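Local coordinates for glucoamylase (Thermoanaerobacterium thermosaccharolyticum, PDB 1LF6), which hydrolyses terminal alpha-1,4-linked glucose units one after another from the non-reducing ends of glucan chains, releasing beta-D-glucose, at residues A[532-540]-A[552-563]. Sequence-based numbering, arbitrary orientation.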
ATOM      1  N   VAL A 532       6.480 -19.539 -17.641  1.00 14.71           N
ATOM      2  CA  VAL A 532       5.065 -19.686 -17.307  1.00 13.10           C
ATOM      3  C   VAL A 532       4.723 -18.664 -16.225  1.00 14.41           C
ATOM      4  O   VAL A 532       5.602 -18.207 -15.491  1.00 14.36           O
ATOM      5  CB  VAL A 532       4.707 -21.128 -16.839  1.00 15.31           C
ATOM      6  CG1 VAL A 532       4.876 -22.088 -18.003  1.00 16.02           C
ATOM      7  CG2 VAL A 532       5.561 -21.548 -15.650  1.00 13.15           C
ATOM      8  N   ASP A 533       3.447 -18.305 -16.136  1.00 14.65           N
ATOM      9  CA  ASP A 533       2.980 -17.274 -15.211  1.00 14.65           C
ATOM     10  C   ASP A 533       1.566 -17.637 -14.732  1.00 14.90           C
ATOM     11  O   ASP A 533       0.677 -17.886 -15.544  1.00 17.22           O
ATOM     12  CB  ASP A 533       2.972 -15.949 -15.986  1.00 16.77           C
ATOM     13  CG  ASP A 533       2.605 -14.750 -15.136  1.00 17.21           C
ATOM     14  OD1 ASP A 533       1.718 -14.871 -14.264  1.00 15.40           O
ATOM     15  OD2 ASP A 533       3.195 -13.670 -15.367  1.00 16.42           O
ATOM     16  N   PRO A 534       1.338 -17.670 -13.407  1.00 15.87           N
ATOM     17  CA  PRO A 534       0.006 -18.017 -12.894  1.00 14.57           C
ATOM     18  C   PRO A 534      -1.104 -17.060 -13.323  1.00 14.53           C
ATOM     19  O   PRO A 534      -2.285 -17.351 -13.133  1.00 14.93           O
ATOM     20  CB  PRO A 534       0.210 -18.037 -11.383  1.00 16.48           C
ATOM     21  CG  PRO A 534       1.337 -17.105 -11.177  1.00 19.19           C
ATOM     22  CD  PRO A 534       2.275 -17.426 -12.300  1.00 15.81           C
ATOM     23  N   SER A 535      -0.718 -15.929 -13.910  1.00 13.03           N
ATOM     24  CA  SER A 535      -1.676 -14.933 -14.374  1.00 13.03           C
ATOM     25  C   SER A 535      -2.632 -15.494 -15.420  1.00 12.56           C
ATOM     26  O   SER A 535      -3.680 -14.903 -15.684  1.00 12.35           O
ATOM     27  CB  SER A 535      -0.943 -13.722 -14.967  1.00 13.12           C
ATOM     28  OG  SER A 535      -0.142 -13.079 -13.990  1.00 13.30           O
ATOM     29  N   PHE A 536      -2.268 -16.615 -16.036  1.00 13.07           N
ATOM     30  CA  PHE A 536      -3.136 -17.203 -17.046  1.00 13.64           C
ATOM     31  C   PHE A 536      -4.479 -17.555 -16.418  1.00 13.53           C
ATOM     32  O   PHE A 536      -5.480 -17.666 -17.122  1.00 13.88           O
ATOM     33  CB  PHE A 536      -2.510 -18.462 -17.657  1.00 14.06           C
ATOM     34  CG  PHE A 536      -2.641 -19.685 -16.795  1.00 15.57           C
ATOM     35  CD1 PHE A 536      -1.826 -19.861 -15.681  1.00 15.28           C
ATOM     36  CD2 PHE A 536      -3.595 -20.656 -17.090  1.00 14.28           C
ATOM     37  CE1 PHE A 536      -1.958 -20.983 -14.871  1.00 13.29           C
ATOM     38  CE2 PHE A 536      -3.737 -21.782 -16.285  1.00 13.47           C
ATOM     39  CZ  PHE A 536      -2.916 -21.948 -15.170  1.00 14.35           C
ATOM     40  N   LEU A 537      -4.502 -17.726 -15.100  1.00 12.04           N
ATOM     41  CA  LEU A 537      -5.748 -18.060 -14.418  1.00 13.12           C
ATOM     42  C   LEU A 537      -6.773 -16.942 -14.563  1.00 13.38           C
ATOM     43  O   LEU A 537      -7.939 -17.106 -14.192  1.00 12.06           O
ATOM     44  CB  LEU A 537      -5.507 -18.365 -12.931  1.00 11.94           C
ATOM     45  CG  LEU A 537      -4.802 -19.691 -12.619  1.00 13.97           C
ATOM     46  CD1 LEU A 537      -4.583 -19.810 -11.113  1.00 12.13           C
ATOM     47  CD2 LEU A 537      -5.636 -20.866 -13.150  1.00 12.66           C
ATOM     48  N   GLU A 538      -6.334 -15.805 -15.096  1.00 10.73           N
ATOM     49  CA  GLU A 538      -7.232 -14.678 -15.315  1.00 13.53           C
ATOM     50  C   GLU A 538      -8.273 -15.084 -16.346  1.00 13.69           C
ATOM     51  O   GLU A 538      -9.387 -14.552 -16.364  1.00 10.38           O
ATOM     52  CB  GLU A 538      -6.455 -13.468 -15.818  1.00 12.11           C
ATOM     53  CG  GLU A 538      -5.693 -12.737 -14.732  1.00 16.21           C
ATOM     54  CD  GLU A 538      -6.612 -12.016 -13.770  1.00 16.62           C
ATOM     55  OE1 GLU A 538      -7.150 -12.662 -12.843  1.00 16.85           O
ATOM     56  OE2 GLU A 538      -6.808 -10.795 -13.954  1.00 16.94           O
ATOM     57  N   LEU A 539      -7.888 -16.030 -17.203  1.00 12.23           N
ATOM     58  CA  LEU A 539      -8.770 -16.548 -18.243  1.00 14.26           C
ATOM     59  C   LEU A 539     -10.044 -17.103 -17.614  1.00 13.91           C
ATOM     60  O   LEU A 539     -11.143 -16.832 -18.090  1.00 15.32           O
ATOM     61  CB  LEU A 539      -8.075 -17.661 -19.041  1.00 12.32           C
ATOM     62  CG  LEU A 539      -6.977 -17.265 -20.038  1.00 11.55           C
ATOM     63  CD1 LEU A 539      -6.152 -18.496 -20.397  1.00 12.36           C
ATOM     64  CD2 LEU A 539      -7.600 -16.638 -21.288  1.00  8.29           C
ATOM     65  N   VAL A 540      -9.894 -17.880 -16.546  1.00 15.09           N
ATOM     66  CA  VAL A 540     -11.047 -18.463 -15.863  1.00 16.94           C
ATOM     67  C   VAL A 540     -11.719 -17.440 -14.933  1.00 15.95           C
ATOM     68  O   VAL A 540     -12.945 -17.359 -14.861  1.00 14.88           O
ATOM     69  CB  VAL A 540     -10.639 -19.723 -15.053  1.00 18.57           C
ATOM     70  CG1 VAL A 540      -9.904 -20.721 -15.960  1.00 15.89           C
ATOM     71  CG2 VAL A 540      -9.758 -19.337 -13.894  1.00 23.03           C
ATOM     72  N   ILE A 552      -6.194 -25.404 -19.404  1.00 16.24           N
ATOM     73  CA  ILE A 552      -5.992 -24.783 -18.098  1.00 15.50           C
ATOM     74  C   ILE A 552      -5.339 -25.799 -17.160  1.00 17.48           C
ATOM     75  O   ILE A 552      -4.372 -25.485 -16.467  1.00 16.83           O
ATOM     76  CB  ILE A 552      -7.337 -24.334 -17.471  1.00 14.90           C
ATOM     77  CG1 ILE A 552      -7.932 -23.178 -18.286  1.00 13.77           C
ATOM     78  CG2 ILE A 552      -7.137 -23.945 -16.003  1.00 13.10           C
ATOM     79  CD1 ILE A 552      -7.070 -21.928 -18.311  1.00 14.58           C
ATOM     80  N   LEU A 553      -5.870 -27.020 -17.138  1.00 19.57           N
ATOM     81  CA  LEU A 553      -5.325 -28.070 -16.277  1.00 21.05           C
ATOM     82  C   LEU A 553      -3.870 -28.382 -16.624  1.00 19.89           C
ATOM     83  O   LEU A 553      -3.045 -28.563 -15.733  1.00 21.28           O
ATOM     84  CB  LEU A 553      -6.180 -29.341 -16.385  1.00 22.54           C
ATOM     85  CG  LEU A 553      -7.539 -29.341 -15.663  1.00 25.30           C
ATOM     86  CD1 LEU A 553      -7.336 -29.060 -14.182  1.00 26.11           C
ATOM     87  CD2 LEU A 553      -8.446 -28.290 -16.255  1.00 30.18           C
ATOM     88  N   ASN A 554      -3.560 -28.431 -17.918  1.00 19.44           N
ATOM     89  CA  ASN A 554      -2.203 -28.715 -18.368  1.00 19.21           C
ATOM     90  C   ASN A 554      -1.237 -27.638 -17.878  1.00 19.40           C
ATOM     91  O   ASN A 554      -0.117 -27.930 -17.457  1.00 17.23           O
ATOM     92  CB  ASN A 554      -2.143 -28.771 -19.900  1.00 22.45           C
ATOM     93  CG  ASN A 554      -2.730 -30.052 -20.473  1.00 23.81           C
ATOM     94  OD1 ASN A 554      -2.966 -30.150 -21.679  1.00 24.88           O
ATOM     95  ND2 ASN A 554      -2.953 -31.040 -19.618  1.00 26.72           N
ATOM     96  N   THR A 555      -1.677 -26.389 -17.954  1.00 17.12           N
ATOM     97  CA  THR A 555      -0.852 -25.266 -17.537  1.00 16.52           C
ATOM     98  C   THR A 555      -0.616 -25.343 -16.032  1.00 16.54           C
ATOM     99  O   THR A 555       0.494 -25.123 -15.554  1.00 15.57           O
ATOM    100  CB  THR A 555      -1.536 -23.927 -17.901  1.00 16.25           C
ATOM    101  OG1 THR A 555      -1.849 -23.920 -19.301  1.00 16.33           O
ATOM    102  CG2 THR A 555      -0.619 -22.756 -17.593  1.00 12.14           C
ATOM    103  N   LEU A 556      -1.673 -25.675 -15.300  1.00 17.50           N
ATOM    104  CA  LEU A 556      -1.615 -25.802 -13.852  1.00 17.80           C
ATOM    105  C   LEU A 556      -0.495 -26.768 -13.439  1.00 19.30           C
ATOM    106  O   LEU A 556       0.242 -26.509 -12.484  1.00 17.17           O
ATOM    107  CB  LEU A 556      -2.966 -26.309 -13.342  1.00 19.71           C
ATOM    108  CG  LEU A 556      -3.790 -25.481 -12.353  1.00 26.25           C
ATOM    109  CD1 LEU A 556      -3.747 -24.011 -12.696  1.00 26.84           C
ATOM    110  CD2 LEU A 556      -5.229 -25.993 -12.365  1.00 25.14           C
ATOM    111  N   LYS A 557      -0.375 -27.879 -14.164  1.00 19.89           N
ATOM    112  CA  LYS A 557       0.651 -28.879 -13.867  1.00 22.30           C
ATOM    113  C   LYS A 557       2.050 -28.297 -13.989  1.00 20.53           C
ATOM    114  O   LYS A 557       2.905 -28.539 -13.141  1.00 21.30           O
ATOM    115  CB  LYS A 557       0.538 -30.079 -14.811  1.00 24.80           C
ATOM    116  CG  LYS A 557      -0.788 -30.810 -14.759  1.00 32.28           C
ATOM    117  CD  LYS A 557      -0.717 -32.104 -15.564  1.00 37.60           C
ATOM    118  CE  LYS A 557      -2.089 -32.725 -15.742  1.00 42.02           C
ATOM    119  NZ  LYS A 557      -2.973 -31.869 -16.588  1.00 46.28           N
ATOM    120  N   VAL A 558       2.282 -27.537 -15.054  1.00 19.48           N
ATOM    121  CA  VAL A 558       3.585 -26.932 -15.280  1.00 18.34           C
ATOM    122  C   VAL A 558       3.868 -25.826 -14.267  1.00 18.32           C
ATOM    123  O   VAL A 558       4.989 -25.699 -13.762  1.00 17.32           O
ATOM    124  CB  VAL A 558       3.679 -26.360 -16.712  1.00 19.63           C
ATOM    125  CG1 VAL A 558       5.007 -25.670 -16.915  1.00 21.66           C
ATOM    126  CG2 VAL A 558       3.509 -27.484 -17.726  1.00 20.66           C
ATOM    127  N   VAL A 559       2.852 -25.020 -13.974  1.00 16.64           N
ATOM    128  CA  VAL A 559       3.005 -23.942 -13.011  1.00 14.75           C
ATOM    129  C   VAL A 559       3.341 -24.478 -11.617  1.00 14.98           C
ATOM    130  O   VAL A 559       4.260 -23.985 -10.968  1.00 15.19           O
ATOM    131  CB  VAL A 559       1.723 -23.086 -12.934  1.00 14.08           C
ATOM    132  CG1 VAL A 559       1.767 -22.179 -11.718  1.00 10.10           C
ATOM    133  CG2 VAL A 559       1.592 -22.257 -14.206  1.00 14.47           C
ATOM    134  N   ASP A 560       2.602 -25.483 -11.156  1.00 16.18           N
ATOM    135  CA  ASP A 560       2.863 -26.035  -9.832  1.00 18.00           C
ATOM    136  C   ASP A 560       4.181 -26.805  -9.742  1.00 19.63           C
ATOM    137  O   ASP A 560       4.770 -26.917  -8.665  1.00 20.66           O
ATOM    138  CB  ASP A 560       1.702 -26.924  -9.383  1.00 18.02           C
ATOM    139  CG  ASP A 560       0.442 -26.122  -9.089  1.00 18.64           C
ATOM    140  OD1 ASP A 560       0.555 -24.884  -8.965  1.00 15.93           O
ATOM    141  OD2 ASP A 560      -0.643 -26.725  -8.968  1.00 14.29           O
ATOM    142  N   SER A 561       4.651 -27.323 -10.871  1.00 20.75           N
ATOM    143  CA  SER A 561       5.906 -28.070 -10.891  1.00 22.59           C
ATOM    144  C   SER A 561       7.109 -27.137 -10.946  1.00 21.40           C
ATOM    145  O   SER A 561       8.214 -27.524 -10.593  1.00 22.38           O
ATOM    146  CB  SER A 561       5.960 -29.000 -12.106  1.00 23.54           C
ATOM    147  OG  SER A 561       4.909 -29.942 -12.059  1.00 31.99           O
ATOM    148  N   THR A 562       6.894 -25.898 -11.372  1.00 21.48           N
ATOM    149  CA  THR A 562       8.011 -24.974 -11.506  1.00 19.84           C
ATOM    150  C   THR A 562       8.036 -23.749 -10.598  1.00 18.67           C
ATOM    151  O   THR A 562       9.108 -23.311 -10.186  1.00 15.90           O
ATOM    152  CB  THR A 562       8.120 -24.479 -12.969  1.00 22.75           C
ATOM    153  OG1 THR A 562       6.977 -23.679 -13.290  1.00 23.90           O
ATOM    154  CG2 THR A 562       8.159 -25.658 -13.924  1.00 23.63           C
ATOM    155  N   ILE A 563       6.873 -23.189 -10.280  1.00 17.18           N
ATOM    156  CA  ILE A 563       6.864 -21.985  -9.462  1.00 15.87           C
ATOM    157  C   ILE A 563       5.919 -21.984  -8.270  1.00 16.87           C
ATOM    158  O   ILE A 563       5.471 -20.925  -7.817  1.00 18.05           O
ATOM    159  CB  ILE A 563       6.585 -20.736 -10.335  1.00 14.08           C
ATOM    160  CG1 ILE A 563       5.276 -20.917 -11.104  1.00 13.90           C
ATOM    161  CG2 ILE A 563       7.746 -20.520 -11.318  1.00 12.58           C
ATOM    162  CD1 ILE A 563       4.880 -19.711 -11.944  1.00 13.98           C
TER
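The Phe-536 ring is held between a methyl of helix 550-562 and a leucine of its own segment. Thr-555 CG2 sits over the centre of one face, 3.3 Å from the ring centroid and 7° off the normal, a CH-pi contact; the opposite face carries Leu-537 CG, displaced toward the rim. At the edge, Leu-556 CD1 comes within 3.3 Å of Phe-536 CZ, its side chain crossing the phenyl at about a right angle, while Asp-533 O lies in the ring plane. A chi1 of 79° sets Phe-536 CG between its own backbone N and carbonyl carbon and turns the ring toward the helix. Thr-555 OG1 bonds to Lys-551 O and Tyr-502 N, consistent with its methyl being the branch turned to the ring. Val-559 CG2 approaches Phe-536 CE1 obliquely at 3.8 Å, and Ile-552 CD1 fits among Phe-536, Leu-539 and Val-540. With an alanine at Phe-536, the space between Thr-555 CG2 and Leu-537 CG would probably be left unfilled, and Leu-556 CD1 would lose its aromatic neighbour. Nearer the helix C-terminus, Val-532 spreads its two methyls: CG1 meets Val-558 CG1 at 3.7 Å, and CG2 lies beside Thr-562 OG1, whose hydrogen bond goes back to Val-558 O. Ile-563 CD1 presses on Pro-534 CD at 3.5 Å, tighter than usual for two carbons. No hydrogen bond joins the segments; Tyr-609 of helix 600-612 packs against Leu-537, Val-540 and Leu-556. On the 532-540 segment, Asp-533 OD1 accepts from Ser-535 N (2.7 Å), an Asx turn, and also from Ser-535 OG; OD2 takes Trp-437 NE1. The apolar layer lies next to this turn, whose Asp-533 side chain is about 5 Å from that of Glu-435, the probable proton acceptor, in the (alpha/alpha) barrel of this family 15 glycosidase.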